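Local coordinates for protein Isomerase/lactonizing enzyme (Agrobacterium fabrum str. C58, PDB 2NQL) that belongs to the enolase superfamily, joining a mandelate racemase/muconate lactonizing enzyme-type N-terminal domain to a TIM-barrel-like domain that holds a sodium ion in this model, at residues V243-I248 with R275-R280; A125-L130 with K293-F298; P314-G319 with E341-I346; S52-M57 with V64-T69; L324-Q329 with P371-R376. All blocks are in the same frame, centred on the assembly; numbering follows the deposited sequence. Where two conformers were deposited one is given.

Contact 1: residues V243-I248 with R275-R280; sequences VWTEDI and RARIER
On the outer part of the TIM-barrel-like domain, near the subunit interface, Thr245 of the loop before helix 248-255 and Ile248, the first residue of that helix, meet Arg277 of helix 271-278 and Arg280 just beyond it. The loop makes a type I beta turn from Trp244 to Asp247, and the carbonyl of Thr245 is the acceptor for Arg277. Arg277 NH2 donates to Thr245 O over 3.1 Å, an almost straight bond at 172°. The oxygen lies in the guanidinium plane, yet NH2 sits well above the carbonyl plane and so off its lone pairs. A water doubles the link: it donates to Thr245 O at 2.6 Å and accepts from Arg277 NE at 2.9 Å. The third corner, NH1, turns back to Asp273 O, so the group is held from several sides. A bend at chi2 (90°) brings the chain round to this position. Thr245 OG1, for its part, bonds Glu267.

Ile248 packs between the two arginines. Ile248 CD1 lies 3.9 Å above the guanidinium plane of Arg277, over its centre, and also touches Ala276 CB. Arg280 pairs with Glu252 of its own chain and with Glu279 of the second subunit, and the latter salt bridge ties this corner into the dimer. Beneath that guanidinium comes the other branch of the isoleucine, Ile248 CG2, which stands 3.8 Å from Arg280 CD.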
# COMPACT_ATOMS: atom_id res chain seq x y z
N VAL A 243 -10.84 15.30 -5.29
CA VAL A 243 -11.05 14.11 -6.13
C VAL A 243 -10.44 12.88 -5.47
O VAL A 243 -9.80 12.99 -4.43
CB VAL A 243 -10.48 14.29 -7.57
CG1 VAL A 243 -11.23 15.37 -8.31
CG2 VAL A 243 -9.01 14.62 -7.53
N TRP A 244 -10.64 11.70 -6.07
CA TRP A 244 -10.05 10.47 -5.55
C TRP A 244 -8.54 10.55 -5.49
O TRP A 244 -7.91 11.22 -6.32
CB TRP A 244 -10.47 9.27 -6.38
CG TRP A 244 -11.93 9.06 -6.40
CD1 TRP A 244 -12.78 9.34 -7.43
CD2 TRP A 244 -12.73 8.49 -5.35
NE1 TRP A 244 -14.06 8.99 -7.08
CE2 TRP A 244 -14.06 8.46 -5.82
CE3 TRP A 244 -12.45 8.00 -4.06
CZ2 TRP A 244 -15.11 7.97 -5.04
CZ3 TRP A 244 -13.50 7.52 -3.29
CH2 TRP A 244 -14.82 7.51 -3.78
N THR A 245 -7.96 9.89 -4.50
CA THR A 245 -6.51 9.87 -4.29
C THR A 245 -5.71 9.44 -5.52
O THR A 245 -4.67 10.01 -5.85
CB THR A 245 -6.12 8.90 -3.15
OG1 THR A 245 -6.97 9.10 -2.01
CG2 THR A 245 -4.65 9.08 -2.76
N GLU A 246 -6.22 8.43 -6.22
CA GLU A 246 -5.46 7.83 -7.32
C GLU A 246 -5.45 8.73 -8.56
O GLU A 246 -4.61 8.56 -9.46
CB GLU A 246 -6.08 6.47 -7.67
CG GLU A 246 -6.26 5.54 -6.49
CD GLU A 246 -7.66 5.58 -5.89
OE1 GLU A 246 -8.30 6.67 -5.85
OE2 GLU A 246 -8.15 4.53 -5.43
N ASP A 247 -6.38 9.68 -8.60
CA ASP A 247 -6.68 10.49 -9.78
C ASP A 247 -5.80 11.75 -9.81
O ASP A 247 -6.30 12.86 -9.65
CB ASP A 247 -8.18 10.85 -9.78
CG ASP A 247 -8.63 11.55 -11.07
OD1 ASP A 247 -7.87 11.60 -12.06
OD2 ASP A 247 -9.76 12.08 -11.07
N ILE A 248 -4.49 11.56 -10.02
CA ILE A 248 -3.51 12.67 -10.04
C ILE A 248 -3.79 13.63 -11.21
O ILE A 248 -3.68 14.85 -11.06
CB ILE A 248 -2.03 12.15 -10.03
CG1 ILE A 248 -1.74 11.37 -8.74
CG2 ILE A 248 -1.01 13.31 -10.18
CD1 ILE A 248 -0.47 10.51 -8.78
N ARG A 275 5.76 13.71 -3.79
CA ARG A 275 6.46 13.97 -5.07
C ARG A 275 5.61 13.71 -6.30
O ARG A 275 5.61 14.52 -7.22
CB ARG A 275 7.75 13.17 -5.16
CG ARG A 275 8.79 13.52 -4.14
CD ARG A 275 10.12 12.80 -4.32
NE ARG A 275 10.99 13.03 -3.17
CZ ARG A 275 11.72 14.13 -2.97
NH1 ARG A 275 11.73 15.12 -3.86
NH2 ARG A 275 12.46 14.23 -1.87
N ALA A 276 4.87 12.61 -6.30
CA ALA A 276 3.95 12.29 -7.40
C ALA A 276 2.88 13.35 -7.65
O ALA A 276 2.47 13.55 -8.80
CB ALA A 276 3.33 10.91 -7.18
N ARG A 277 2.45 14.05 -6.60
CA ARG A 277 1.42 15.09 -6.77
C ARG A 277 1.99 16.47 -7.08
O ARG A 277 1.48 17.16 -7.95
CB ARG A 277 0.46 15.17 -5.57
CG ARG A 277 -0.67 14.16 -5.61
CD ARG A 277 -0.25 12.89 -4.92
NE ARG A 277 -1.18 11.79 -5.06
CZ ARG A 277 -0.85 10.52 -4.84
NH1 ARG A 277 0.39 10.21 -4.49
NH2 ARG A 277 -1.77 9.57 -4.98
N ILE A 278 3.05 16.87 -6.38
CA ILE A 278 3.52 18.24 -6.51
C ILE A 278 4.30 18.45 -7.81
O ILE A 278 4.39 19.58 -8.30
CB ILE A 278 4.27 18.74 -5.25
CG1 ILE A 278 5.65 18.07 -5.12
CG2 ILE A 278 3.38 18.55 -3.98
CD1 ILE A 278 6.55 18.70 -4.09
N GLU A 279 4.83 17.37 -8.37
CA GLU A 279 5.48 17.40 -9.69
C GLU A 279 4.50 17.69 -10.84
O GLU A 279 4.91 18.13 -11.92
CB GLU A 279 6.33 16.14 -9.93
CG GLU A 279 7.65 16.11 -9.10
CD GLU A 279 8.30 14.71 -8.92
OE1 GLU A 279 7.77 13.69 -9.43
OE2 GLU A 279 9.35 14.64 -8.25
N ARG A 280 3.20 17.49 -10.60
CA ARG A 280 2.14 17.70 -11.58
C ARG A 280 1.08 18.75 -11.22
O ARG A 280 0.51 19.37 -12.11
CB ARG A 280 1.45 16.37 -11.89
CG ARG A 280 2.29 15.39 -12.70
CD ARG A 280 1.55 14.07 -12.90
NE ARG A 280 0.35 14.24 -13.73
CZ ARG A 280 -0.39 13.23 -14.19
NH1 ARG A 280 -0.07 11.97 -13.91
NH2 ARG A 280 -1.46 13.49 -14.94
O HOH W 1 -3.95 12.49 -5.52

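Contact 2: residues A125-L130 with K293-F298; sequences ALDIAL and KGITNF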
# COMPACT_ATOMS: atom_id res chain seq x y z
N ALA A 125 4.24 3.17 13.60
CA ALA A 125 4.21 2.85 15.02
C ALA A 125 5.59 2.55 15.61
O ALA A 125 5.95 3.04 16.70
CB ALA A 125 3.21 1.74 15.32
N LEU A 126 6.40 1.78 14.89
CA LEU A 126 7.75 1.46 15.34
C LEU A 126 8.65 2.69 15.37
O LEU A 126 9.49 2.81 16.25
CB LEU A 126 8.37 0.39 14.40
CG LEU A 126 7.62 -0.94 14.46
CD1 LEU A 126 8.11 -1.92 13.33
CD2 LEU A 126 7.65 -1.66 15.86
N ASP A 127 8.46 3.57 14.39
CA ASP A 127 9.29 4.77 14.24
C ASP A 127 8.99 5.75 15.40
O ASP A 127 9.91 6.31 16.01
CB ASP A 127 9.03 5.43 12.89
CG ASP A 127 9.93 6.64 12.63
OD1 ASP A 127 11.10 6.46 12.23
OD2 ASP A 127 9.45 7.78 12.82
N ILE A 128 7.72 5.91 15.72
CA ILE A 128 7.33 6.78 16.85
C ILE A 128 7.93 6.24 18.18
O ILE A 128 8.54 6.99 18.94
CB ILE A 128 5.78 6.94 16.93
CG1 ILE A 128 5.27 7.67 15.68
CG2 ILE A 128 5.40 7.67 18.28
CD1 ILE A 128 3.74 7.57 15.45
N ALA A 129 7.80 4.93 18.42
CA ALA A 129 8.35 4.33 19.64
C ALA A 129 9.88 4.48 19.73
O ALA A 129 10.41 4.76 20.80
CB ALA A 129 7.94 2.90 19.76
N LEU A 130 10.57 4.28 18.61
CA LEU A 130 12.02 4.43 18.59
C LEU A 130 12.47 5.89 18.82
O LEU A 130 13.43 6.12 19.56
CB LEU A 130 12.62 3.88 17.27
CG LEU A 130 14.09 3.45 17.34
CD1 LEU A 130 14.36 2.32 18.33
CD2 LEU A 130 14.54 3.03 15.96
N LYS A 293 2.15 7.63 9.05
CA LYS A 293 3.44 8.07 8.48
C LYS A 293 4.65 7.82 9.36
O LYS A 293 5.66 7.29 8.89
CB LYS A 293 3.39 9.54 8.01
CG LYS A 293 2.39 9.79 6.91
CD LYS A 293 2.41 11.24 6.47
CE LYS A 293 1.48 11.48 5.30
NZ LYS A 293 0.03 11.26 5.65
N GLY A 294 4.57 8.22 10.63
CA GLY A 294 5.70 8.12 11.56
C GLY A 294 6.52 9.40 11.43
O GLY A 294 6.33 10.16 10.48
N ILE A 295 7.40 9.63 12.40
CA ILE A 295 8.13 10.89 12.50
C ILE A 295 9.12 11.08 11.34
O ILE A 295 9.18 12.15 10.73
CB ILE A 295 8.84 11.01 13.87
CG1 ILE A 295 7.79 11.27 14.97
CG2 ILE A 295 9.92 12.17 13.87
CD1 ILE A 295 8.25 10.90 16.35
N THR A 296 9.90 10.05 11.05
CA THR A 296 10.84 10.11 9.90
C THR A 296 10.16 10.58 8.60
O THR A 296 10.65 11.51 7.95
CB THR A 296 11.55 8.77 9.71
OG1 THR A 296 12.28 8.44 10.89
CG2 THR A 296 12.49 8.78 8.47
N ASN A 297 9.03 9.96 8.24
CA ASN A 297 8.27 10.36 7.05
C ASN A 297 7.69 11.75 7.10
O ASN A 297 7.69 12.47 6.11
CB ASN A 297 7.14 9.35 6.75
CG ASN A 297 7.66 8.12 5.99
OD1 ASN A 297 8.48 8.25 5.09
ND2 ASN A 297 7.15 6.94 6.34
N PHE A 298 7.18 12.12 8.27
CA PHE A 298 6.53 13.40 8.48
C PHE A 298 7.58 14.51 8.29
O PHE A 298 7.32 15.48 7.58
CB PHE A 298 5.99 13.39 9.91
CG PHE A 298 4.84 14.30 10.17
CD1 PHE A 298 3.53 13.80 10.18
CD2 PHE A 298 5.07 15.63 10.55
CE1 PHE A 298 2.46 14.63 10.52
CE2 PHE A 298 4.00 16.47 10.87
CZ PHE A 298 2.70 15.97 10.86
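Asp127 carries its CG opposite the backbone N (chi1 -176°), which sends the carboxylate off helix 117-138 to the first turn of helix 295-308. Thr296 answers with OG1 beside its own backbone N (chi1 -60°), and both of its donors face the same acid. Thr296 OG1 gives its proton to Asp127 OD1 at 2.7 Å, while Thr296 N donates to Asp127 OD2 at 2.9 Å in a nearly straight bond (169°). Each oxygen is approached on its syn side, somewhat out of the carboxylate plane, and the two side chains cross at about a right angle. Ile295 N also reaches Asp127 OD2, at 2.8 Å, but so bent that the bond is weak.

Gly294, at the N-cap position, has no side chain to offer, and its CA comes within 5.6 Å of Asp127 CA. Next to it, Ile128 CG1 rests 4.2 Å from Gly294 CA. Thr296 OG1 has further partners in Ser99 and Trp131. The acid of one helix thus serves the N-H groups in the first turn of another, joining the N-terminal domain to the barrel domain; the helix end would probably favour a charged aspartate here.

Contact 3: residues P314-G319 with E341-I346; sequences PHATVG and EFQHSI
Glu341, on strand 340-342 of the TIM-barrel-like domain, reaches across to the loop 314-319 that follows strand 311-312, beside the sodium site. Its backbone starts the contact: Glu341 N donates to Pro314 O at 2.9 Å. The side chain runs extended alongside the loop. Glu341 CB lies 3.4 Å from Pro314 O, and its CG passes 4.1 Å from Ala316 N. With CG opposite the backbone N (chi1 -168°), the chain continues in the same direction as His315, the two lying side by side. CD then comes near both N and O of Ala316. At the tip, Glu341 OE1 accepts from Ala316 N at 3.0 Å, the donor coming from above the carboxylate plane. The same oxygen comes within 3.2 Å of His315 CD2, the imidazole and carboxylate planes being 72° apart. OE2 is hydrogen-bonded to Ser158, with Lys184 as a long, weak ion pair.

His315 is in turn placed by Glu289, which takes a bond from ND1, while NE2 bonds a glycerol; the side chain stands about 3 Å from the sodium ion, whose site includes Glu240 and Glu266. Glu341 thus probably acts as a second-shell neighbour of a histidine beside the sodium ion.

Ala316 CB packs 3.5 Å from Glu341 O, a carbonyl that also takes a bond from Tyr365. The chain then turns into helix 344-347, and Ile346 comes over the loop's far end. There CG2 lies against the carbonyls of Thr317 and Gly319, and Ile346 CD1 meets Val318 CG2 at 3.8 Å, the two side chains crossing at about a right angle.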
# COMPACT_ATOMS: atom_id res chain seq x y z
N PRO A 314 -1.21 19.61 9.40
CA PRO A 314 -1.43 18.19 9.63
C PRO A 314 -2.84 17.81 10.05
O PRO A 314 -3.59 18.61 10.66
CB PRO A 314 -0.43 17.84 10.72
CG PRO A 314 0.67 18.85 10.56
CD PRO A 314 -0.12 20.11 10.26
N HIS A 315 -3.18 16.59 9.67
CA HIS A 315 -4.44 15.92 9.95
C HIS A 315 -4.46 15.42 11.40
O HIS A 315 -3.40 15.28 12.06
CB HIS A 315 -4.49 14.75 8.95
CG HIS A 315 -5.73 13.91 9.01
ND1 HIS A 315 -5.75 12.65 9.57
CD2 HIS A 315 -6.97 14.12 8.52
CE1 HIS A 315 -6.95 12.12 9.43
NE2 HIS A 315 -7.71 12.99 8.79
N ALA A 316 -5.66 15.14 11.88
CA ALA A 316 -5.87 14.47 13.16
C ALA A 316 -7.06 13.52 13.06
O ALA A 316 -7.96 13.71 12.21
CB ALA A 316 -6.09 15.51 14.30
N THR A 317 -7.08 12.52 13.93
CA THR A 317 -8.00 11.42 13.78
C THR A 317 -8.24 10.66 15.09
O THR A 317 -7.64 10.98 16.12
CB THR A 317 -7.54 10.46 12.64
OG1 THR A 317 -8.61 9.56 12.33
CG2 THR A 317 -6.32 9.68 13.04
N VAL A 318 -9.12 9.67 15.04
CA VAL A 318 -9.35 8.72 16.12
C VAL A 318 -8.02 8.06 16.52
O VAL A 318 -7.30 7.53 15.68
CB VAL A 318 -10.36 7.64 15.65
CG1 VAL A 318 -10.36 6.41 16.56
CG2 VAL A 318 -11.78 8.26 15.53
N GLY A 319 -7.72 8.13 17.80
CA GLY A 319 -6.52 7.49 18.33
C GLY A 319 -6.43 7.81 19.80
O GLY A 319 -7.26 8.57 20.33
N GLU A 341 -4.94 20.28 12.59
CA GLU A 341 -6.30 19.83 12.87
C GLU A 341 -6.49 19.47 14.34
O GLU A 341 -5.61 18.88 14.98
CB GLU A 341 -6.69 18.68 11.95
CG GLU A 341 -8.17 18.34 11.96
CD GLU A 341 -8.56 17.35 10.88
OE1 GLU A 341 -7.67 16.76 10.27
OE2 GLU A 341 -9.76 17.16 10.64
N PHE A 342 -7.64 19.88 14.88
CA PHE A 342 -8.05 19.56 16.24
C PHE A 342 -9.44 18.91 16.24
O PHE A 342 -10.45 19.52 15.87
CB PHE A 342 -8.01 20.84 17.11
CG PHE A 342 -8.57 20.68 18.51
CD1 PHE A 342 -8.02 19.75 19.42
CD2 PHE A 342 -9.62 21.49 18.95
CE1 PHE A 342 -8.52 19.63 20.72
CE2 PHE A 342 -10.11 21.37 20.28
CZ PHE A 342 -9.58 20.44 21.14
N GLN A 343 -9.47 17.64 16.64
CA GLN A 343 -10.70 16.88 16.77
C GLN A 343 -11.12 16.91 18.22
O GLN A 343 -10.79 16.01 18.99
CB GLN A 343 -10.45 15.43 16.35
CG GLN A 343 -10.11 15.25 14.88
CD GLN A 343 -11.33 14.90 14.06
OE1 GLN A 343 -11.83 15.73 13.30
NE2 GLN A 343 -11.81 13.67 14.21
N HIS A 344 -11.84 17.97 18.59
CA HIS A 344 -12.21 18.21 19.97
C HIS A 344 -12.91 17.01 20.64
O HIS A 344 -12.61 16.67 21.77
CB HIS A 344 -13.08 19.47 20.04
CG HIS A 344 -14.27 19.45 19.13
ND1 HIS A 344 -15.53 19.07 19.56
CD2 HIS A 344 -14.39 19.71 17.81
CE1 HIS A 344 -16.38 19.14 18.55
NE2 HIS A 344 -15.71 19.52 17.47
N SER A 345 -13.78 16.34 19.88
CA SER A 345 -14.61 15.25 20.36
C SER A 345 -13.80 14.00 20.66
O SER A 345 -14.27 13.14 21.39
CB SER A 345 -15.58 14.88 19.24
OG SER A 345 -16.40 15.97 18.87
N ILE A 346 -12.62 13.90 20.07
CA ILE A 346 -11.74 12.75 20.29
C ILE A 346 -10.73 13.10 21.40
O ILE A 346 -10.50 12.32 22.32
CB ILE A 346 -10.95 12.39 18.97
CG1 ILE A 346 -11.92 12.05 17.82
CG2 ILE A 346 -9.96 11.23 19.22
CD1 ILE A 346 -12.85 10.85 18.09

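Contact 4: residues S52-M57 with V64-T69; sequences SVLVRM and VGWGET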
# COMPACT_ATOMS: atom_id res chain seq x y z
N SER A 52 -7.28 1.60 17.94
CA SER A 52 -5.98 1.90 17.33
C SER A 52 -5.02 0.81 17.78
O SER A 52 -5.31 0.05 18.71
CB SER A 52 -5.47 3.28 17.76
OG SER A 52 -5.31 3.36 19.16
N VAL A 53 -3.87 0.76 17.12
CA VAL A 53 -2.83 -0.20 17.48
C VAL A 53 -1.73 0.52 18.22
O VAL A 53 -1.23 1.53 17.72
CB VAL A 53 -2.22 -0.89 16.21
CG1 VAL A 53 -0.89 -1.65 16.57
CG2 VAL A 53 -3.25 -1.86 15.60
N LEU A 54 -1.35 0.01 19.39
CA LEU A 54 -0.29 0.60 20.19
C LEU A 54 0.92 -0.32 20.22
O LEU A 54 0.76 -1.55 20.24
CB LEU A 54 -0.78 0.81 21.64
CG LEU A 54 -1.74 1.99 21.81
CD1 LEU A 54 -2.51 1.82 23.11
CD2 LEU A 54 -0.91 3.26 21.86
N VAL A 55 2.12 0.25 20.24
CA VAL A 55 3.35 -0.56 20.37
C VAL A 55 4.14 -0.10 21.59
O VAL A 55 4.38 1.09 21.74
CB VAL A 55 4.25 -0.45 19.10
CG1 VAL A 55 5.61 -1.10 19.34
CG2 VAL A 55 3.55 -1.13 17.92
N ARG A 56 4.48 -1.03 22.48
CA ARG A 56 5.43 -0.77 23.56
C ARG A 56 6.76 -1.41 23.22
O ARG A 56 6.83 -2.64 23.00
CB ARG A 56 4.92 -1.34 24.87
CG ARG A 56 5.87 -1.07 26.07
CD ARG A 56 5.24 -1.39 27.42
NE ARG A 56 4.82 -2.79 27.57
CZ ARG A 56 3.89 -3.21 28.43
NH1 ARG A 56 3.28 -2.34 29.25
NH2 ARG A 56 3.59 -4.48 28.49
N MET A 57 7.79 -0.57 23.20
CA MET A 57 9.14 -0.94 22.79
C MET A 57 10.05 -0.69 23.99
O MET A 57 10.03 0.41 24.56
CB MET A 57 9.57 -0.08 21.60
CG MET A 57 10.86 -0.57 20.89
SD MET A 57 11.34 0.44 19.50
CE MET A 57 10.14 -0.10 18.26
N VAL A 64 11.26 2.58 28.18
CA VAL A 64 10.00 2.16 27.56
C VAL A 64 9.53 3.29 26.62
O VAL A 64 9.34 4.43 27.07
CB VAL A 64 8.96 1.87 28.65
CG1 VAL A 64 7.60 1.51 28.04
CG2 VAL A 64 9.46 0.77 29.57
N GLY A 65 9.38 2.98 25.33
CA GLY A 65 8.88 3.91 24.33
C GLY A 65 7.53 3.40 23.83
O GLY A 65 7.26 2.19 23.85
N TRP A 66 6.68 4.32 23.41
CA TRP A 66 5.37 3.97 22.86
C TRP A 66 5.18 4.55 21.47
O TRP A 66 5.58 5.70 21.18
CB TRP A 66 4.23 4.47 23.78
CG TRP A 66 4.06 3.65 25.04
CD1 TRP A 66 4.66 3.87 26.26
CD2 TRP A 66 3.19 2.53 25.21
NE1 TRP A 66 4.22 2.95 27.17
CE2 TRP A 66 3.33 2.10 26.55
CE3 TRP A 66 2.32 1.82 24.36
CZ2 TRP A 66 2.61 1.02 27.08
CZ3 TRP A 66 1.60 0.74 24.88
CH2 TRP A 66 1.75 0.35 26.21
N GLY A 67 4.54 3.75 20.60
CA GLY A 67 4.14 4.22 19.30
C GLY A 67 2.69 3.81 19.06
O GLY A 67 2.12 3.04 19.84
N GLU A 68 2.12 4.29 17.96
CA GLU A 68 0.71 4.02 17.65
C GLU A 68 0.46 4.20 16.16
O GLU A 68 1.13 5.00 15.51
CB GLU A 68 -0.18 4.99 18.47
CG GLU A 68 -1.70 4.64 18.48
CD GLU A 68 -2.57 5.75 19.10
OE1 GLU A 68 -2.06 6.88 19.31
OE2 GLU A 68 -3.77 5.50 19.31
N THR A 69 -0.50 3.45 15.62
CA THR A 69 -0.93 3.64 14.25
C THR A 69 -2.42 3.29 14.18
O THR A 69 -3.03 2.97 15.20
CB THR A 69 -0.09 2.77 13.25
OG1 THR A 69 -0.43 3.08 11.90
CG2 THR A 69 -0.23 1.26 13.52
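Ser52 OG donates to Glu68 OE2 over 2.6 Å, a short bond to the anti lone pair of the carboxylate. The serine oxygen stands between its backbone N and carbonyl carbon (chi1 60°), the crowded position, which turns it to the acid. Glu68 has more to hold: OE2 also accepts from Ala320 N, and OE1 from Phe323 N at the start of helix 322-331.

Six backbone bonds then zip the antiparallel hairpin of strands 50-59 and 64-70. They come in twos at the hydrogen-bonded pairs Val53-Thr69, Val55-Gly67 and Met57-Gly65; at the last, Gly65 N meets Met57 O at 2.8 Å and 178°. Between them lie the non-hydrogen-bonded pairs Leu54-Glu68 and Arg56-Trp66, with their side chains on one face of the sheet.

On that face Arg56 lies alongside Trp66 and points the same way. Arg56 CB sits over the six-membered ring, 3.8 Å from its centroid and 9° off the normal, a CH-pi contact. Farther out, Arg56 CD touches Trp66 CZ2 at 3.6 Å, and the guanidinium goes on to a salt bridge with Glu9. Leu54 CB comes to the ring's edge, 4.0 Å from Trp66 CZ3, and Leu54 CD2 packs 3.7 Å from Glu68 CG. The other face bears Val53, Val55 and Met57, the last two lying against helix 117-138.

Chemically, the buried carboxylate of Glu68 collects donors from its own hairpin and from the beginning of a barrel-domain helix, so one acid ties the N-terminal domain's sheet to the barrel domain.

Contact 5: residues L324-Q329 with P371-R376; sequences LAASLQ and PGLGVR
Gln329 and Leu373 supply the polar link, and two alanines of helix 322-331 supply the apolar one. In the hydrogen bond, Gln329 NE2 donates to Leu373 O at 2.9 Å with an angle of 153°. The amide approaches from well above the carbonyl plane, 61° out of it, so no lone pair is pointed at. A chain bent at chi2 (-73°) brings the amide off the helix to the loop; NE2 also lies near Gly372 O without bonding it. The other end of the amide, OE1, accepts from Arg143, so each polar atom of the amide has a partner, which would fix its rotation. Leu373 N is held as well, by Asp132 of helix 117-138.

The apolar contacts sit one turn earlier on the helix. Leu373 lays CD1 against the helix backbone, 3.5 Å from Ala326 N, and the same methyl packs 3.8 Å from Ala326 CB. Its branch point, Leu373 CG, touches Ala325 CB at 4.1 Å. Val375 closes on Ala325 from farther along the loop, its CG2 3.5 Å from Ala325 CB. The small alanines thus let the loop come close to the helix surface.

The backbone conformation also matters: Pro371 to Gly374 forms a type II' beta turn with Gly372, of positive phi, in the second position. That turn, characteristically built on glycine there, lays the loop before strand 376-377 along a helix of the TIM-barrel-like domain.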
# COMPACT_ATOMS: atom_id res chain seq x y z
N LEU A 324 -0.84 11.35 17.96
CA LEU A 324 -1.09 12.79 17.95
C LEU A 324 0.08 13.56 18.61
O LEU A 324 0.54 14.56 18.07
CB LEU A 324 -2.41 13.14 18.64
CG LEU A 324 -2.71 14.65 18.67
CD1 LEU A 324 -2.80 15.24 17.28
CD2 LEU A 324 -4.01 14.87 19.46
N ALA A 325 0.55 13.08 19.75
CA ALA A 325 1.68 13.70 20.41
C ALA A 325 2.91 13.70 19.51
O ALA A 325 3.59 14.72 19.40
CB ALA A 325 1.99 13.02 21.71
N ALA A 326 3.16 12.57 18.84
CA ALA A 326 4.18 12.51 17.78
C ALA A 326 3.98 13.56 16.69
O ALA A 326 4.95 14.23 16.31
CB ALA A 326 4.25 11.09 17.19
N SER A 327 2.74 13.73 16.21
CA SER A 327 2.42 14.74 15.21
C SER A 327 2.81 16.14 15.72
O SER A 327 3.42 16.91 14.98
CB SER A 327 0.93 14.74 14.81
OG SER A 327 0.72 15.58 13.68
N LEU A 328 2.44 16.46 16.96
CA LEU A 328 2.77 17.77 17.53
C LEU A 328 4.29 17.98 17.60
O LEU A 328 4.77 19.02 17.15
CB LEU A 328 2.13 17.96 18.92
CG LEU A 328 0.62 17.77 19.06
CD1 LEU A 328 0.20 18.24 20.44
CD2 LEU A 328 -0.17 18.51 17.97
N GLN A 329 5.01 17.00 18.13
CA GLN A 329 6.49 17.04 18.21
C GLN A 329 7.13 17.34 16.85
O GLN A 329 7.91 18.29 16.71
CB GLN A 329 7.07 15.73 18.74
CG GLN A 329 6.73 15.36 20.19
CD GLN A 329 7.47 16.21 21.23
OE1 GLN A 329 8.32 17.03 20.89
NE2 GLN A 329 7.14 16.00 22.51
N PRO A 371 10.94 14.47 28.12
CA PRO A 371 11.77 13.91 27.04
C PRO A 371 11.04 12.85 26.24
O PRO A 371 10.05 12.31 26.71
CB PRO A 371 12.92 13.25 27.80
CG PRO A 371 12.37 12.95 29.13
CD PRO A 371 11.43 14.08 29.45
N GLY A 372 11.55 12.56 25.04
CA GLY A 372 10.87 11.66 24.10
C GLY A 372 9.56 12.27 23.61
O GLY A 372 9.46 13.46 23.29
N LEU A 373 8.55 11.42 23.57
CA LEU A 373 7.24 11.79 23.10
C LEU A 373 6.57 12.79 24.06
O LEU A 373 5.84 13.69 23.61
CB LEU A 373 6.43 10.50 22.98
CG LEU A 373 5.15 10.47 22.19
CD1 LEU A 373 5.43 10.78 20.74
CD2 LEU A 373 4.54 9.08 22.37
N GLY A 374 6.83 12.63 25.36
CA GLY A 374 6.25 13.50 26.39
C GLY A 374 4.90 13.02 26.91
O GLY A 374 4.32 13.64 27.81
N VAL A 375 4.37 11.95 26.31
CA VAL A 375 3.14 11.32 26.80
C VAL A 375 3.35 9.81 26.79
O VAL A 375 4.25 9.33 26.11
CB VAL A 375 1.83 11.69 25.99
CG1 VAL A 375 1.63 13.24 25.87
CG2 VAL A 375 1.82 11.04 24.60
N ARG A 376 2.51 9.10 27.54
CA ARG A 376 2.45 7.62 27.50
C ARG A 376 1.01 7.22 27.88
O ARG A 376 0.27 8.05 28.43
CB ARG A 376 3.45 7.03 28.50
CG ARG A 376 3.10 7.36 29.95
CD ARG A 376 3.95 6.60 30.92
NE ARG A 376 3.47 6.77 32.30
CZ ARG A 376 4.19 6.49 33.37
NH1 ARG A 376 5.43 6.03 33.23
NH2 ARG A 376 3.67 6.67 34.58

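Contacts 2, 4 and 5 form one continuous packed region where the N-terminal and barrel domains meet, their centres about 10 to 12 Å apart. Ile128 CG2 of contact 2 lies 4.0 Å from Leu373 CD1 of contact 5, and Trp66 O of contact 4 is 3.7 Å from Leu373 CD2. Contact 3 touches all three: Phe298 CZ meets Pro314 CG at 3.5 Å, Gly319 CA stands 3.5 Å from Glu68 OE2, and Pro314 packs on Ser327. It is also the one beside the sodium ion, about 3 Å from the His315 side chain. Contact 1 stands apart, its centre about 24 Å from that of contact 3, although the Thr245 side chain is only about 10 Å from the sodium.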